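Local coordinates for protein type-iv like competence pilin ttha1218 (Thermus thermophilus, PDB 5G25) that probably serves as a pseudopilin-like pilin subunit of the type IV pilus machinery that takes up DNA during natural competence, at residues A[28-33]-A[71-76]. Residues are numbered along the deposited sequence; the frame is centred on the assembly and turned at random.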
loop_
_atom_site.group_PDB
_atom_site.type_symbol
_atom_site.label_atom_id
_atom_site.label_comp_id
_atom_site.label_asym_id
_atom_site.label_seq_id
_atom_site.Cartn_x
_atom_site.Cartn_y
_atom_site.Cartn_z
ATOM N N GLN A 28 -1.091 -10.385 -2.372
ATOM C CA GLN A 28 -2.283 -11.115 -1.906
ATOM C C GLN A 28 -2.484 -10.992 -0.381
ATOM O O GLN A 28 -3.564 -11.264 0.108
ATOM C CB GLN A 28 -2.199 -12.607 -2.264
ATOM C CG GLN A 28 -2.072 -12.914 -3.741
ATOM C CD GLN A 28 -3.143 -12.244 -4.582
ATOM O OE1 GLN A 28 -2.879 -11.246 -5.254
ATOM N NE2 GLN A 28 -4.354 -12.783 -4.549
ATOM N N GLY A 29 -1.422 -10.645 0.359
ATOM C CA GLY A 29 -1.512 -10.414 1.795
ATOM C C GLY A 29 -1.906 -8.993 2.202
ATOM O O GLY A 29 -2.268 -8.740 3.367
ATOM N N ILE A 30 -1.876 -8.071 1.255
ATOM C CA ILE A 30 -2.095 -6.639 1.554
ATOM C C ILE A 30 -3.398 -6.310 2.336
ATOM O O ILE A 30 -3.373 -5.478 3.239
ATOM C CB ILE A 30 -2.000 -5.791 0.262
ATOM C CG1 ILE A 30 -0.531 -5.619 -0.138
ATOM C CG2 ILE A 30 -2.634 -4.413 0.431
ATOM C CD1 ILE A 30 -0.327 -4.863 -1.438
ATOM N N PRO A 31 -4.528 -6.952 2.000
ATOM C CA PRO A 31 -5.789 -6.663 2.743
ATOM C C PRO A 31 -5.693 -6.907 4.267
ATOM O O PRO A 31 -6.405 -6.269 5.048
ATOM C CB PRO A 31 -6.794 -7.627 2.113
ATOM C CG PRO A 31 -6.241 -7.913 0.750
ATOM C CD PRO A 31 -4.752 -7.862 0.862
ATOM N N ALA A 32 -4.823 -7.829 4.657
ATOM C CA ALA A 32 -4.552 -8.171 6.061
ATOM C C ALA A 32 -3.375 -7.388 6.665
ATOM O O ALA A 32 -3.450 -6.932 7.799
ATOM C CB ALA A 32 -4.257 -9.651 6.180
ATOM N N LEU A 33 -2.301 -7.227 5.902
ATOM C CA LEU A 33 -1.110 -6.545 6.395
ATOM C C LEU A 33 -1.217 -5.016 6.414
ATOM O O LEU A 33 -0.450 -4.373 7.122
ATOM C CB LEU A 33 0.103 -6.915 5.522
ATOM C CG LEU A 33 0.443 -8.394 5.466
ATOM C CD1 LEU A 33 1.416 -8.647 4.301
ATOM C CD2 LEU A 33 1.037 -8.810 6.805
ATOM N N PHE A 71 -3.340 -2.270 -5.753
ATOM C CA PHE A 71 -3.719 -1.485 -4.573
ATOM C C PHE A 71 -2.907 -0.211 -4.547
ATOM O O PHE A 71 -1.698 -0.244 -4.740
ATOM C CB PHE A 71 -3.424 -2.224 -3.266
ATOM C CG PHE A 71 -4.281 -3.419 -3.033
ATOM C CD1 PHE A 71 -5.578 -3.265 -2.523
ATOM C CD2 PHE A 71 -3.805 -4.698 -3.293
ATOM C CE1 PHE A 71 -6.378 -4.358 -2.307
ATOM C CE2 PHE A 71 -4.608 -5.799 -3.048
ATOM C CZ PHE A 71 -5.897 -5.624 -2.578
ATOM N N GLN A 72 -3.586 0.898 -4.270
ATOM C CA GLN A 72 -2.933 2.150 -3.894
ATOM C C GLN A 72 -2.710 2.125 -2.373
ATOM O O GLN A 72 -3.654 2.070 -1.571
ATOM C CB GLN A 72 -3.807 3.332 -4.319
ATOM C CG GLN A 72 -3.301 4.691 -3.893
ATOM C CD GLN A 72 -4.411 5.761 -3.908
ATOM O OE1 GLN A 72 -5.541 5.532 -4.370
ATOM N NE2 GLN A 72 -4.085 6.932 -3.393
ATOM N N VAL A 73 -1.449 2.124 -1.980
ATOM C CA VAL A 73 -1.087 1.947 -0.592
ATOM C C VAL A 73 -0.572 3.273 -0.080
ATOM O O VAL A 73 0.319 3.866 -0.690
ATOM C CB VAL A 73 0.007 0.868 -0.460
ATOM C CG1 VAL A 73 0.369 0.635 0.997
ATOM C CG2 VAL A 73 -0.443 -0.434 -1.101
ATOM N N VAL A 74 -1.176 3.757 1.014
ATOM C CA VAL A 74 -0.732 4.973 1.684
ATOM C C VAL A 74 -0.306 4.635 3.121
ATOM O O VAL A 74 -1.109 4.223 3.954
ATOM C CB VAL A 74 -1.828 6.046 1.693
ATOM C CG1 VAL A 74 -1.308 7.344 2.292
ATOM C CG2 VAL A 74 -2.344 6.286 0.286
ATOM N N LEU A 75 0.980 4.791 3.386
ATOM C CA LEU A 75 1.546 4.617 4.709
ATOM C C LEU A 75 1.764 6.016 5.295
ATOM O O LEU A 75 2.350 6.883 4.626
ATOM C CB LEU A 75 2.891 3.890 4.571
ATOM C CG LEU A 75 3.350 2.846 5.570
ATOM C CD1 LEU A 75 2.212 1.933 6.006
ATOM C CD2 LEU A 75 4.474 2.032 4.922
ATOM N N ARG A 76 1.283 6.230 6.523
ATOM C CA ARG A 76 1.382 7.529 7.213
ATOM C C ARG A 76 1.874 7.329 8.626
ATOM O O ARG A 76 1.296 6.564 9.392
ATOM C CB ARG A 76 0.027 8.239 7.282
ATOM C CG ARG A 76 -0.427 8.829 5.961
ATOM C CD ARG A 76 -1.677 9.701 6.092
ATOM N NE ARG A 76 -1.741 10.764 5.075
ATOM C CZ ARG A 76 -2.587 10.789 4.042
ATOM N NH1 ARG A 76 -3.478 9.800 3.856
ATOM N NH2 ARG A 76 -2.557 11.822 3.195
#
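Ile-30 packs against one face of the Phe-71 ring. Its CG2 methyl makes a CH-pi contact 4.1 Å from the ring centroid, 18° off the ring normal. The methyl sits toward the rim, with Phe-71 CD2 3.9 Å from Ile-30 CG2. CG1 lies beside the backbone N (chi1 -76°), which leaves CG2 anti to it and over the ring. The extended chain carries Ile-30 CD1 to 3.9 Å from Phe-71 CD2, on the same side of the ring but outside its rim. Packing slackens beyond. Ile-30 CD1 and Val-73 CG2 are 4.4 Å apart. On the solvent side, exposed Pro-31 meets the ring mainly through CG, obliquely, 4.1 Å from Phe-71 CZ. No hydrogen bond joins the segments. An alanine in place of Phe-71 would probably open a gap beside Ile-30 and leave Pro-31 without its partner on the strand. The contact sets the short helix 30-33 against strand 70-77 of the antiparallel sheet in the pilin's globular domain. Ile-30 also touches Ala-49 of strand 43-54 and Val-86 of strand 80-87, the strands that flank 70-77. Val-73 also meets Met-20 and Leu-23 of helix 11-24, so both helices share this sheet face.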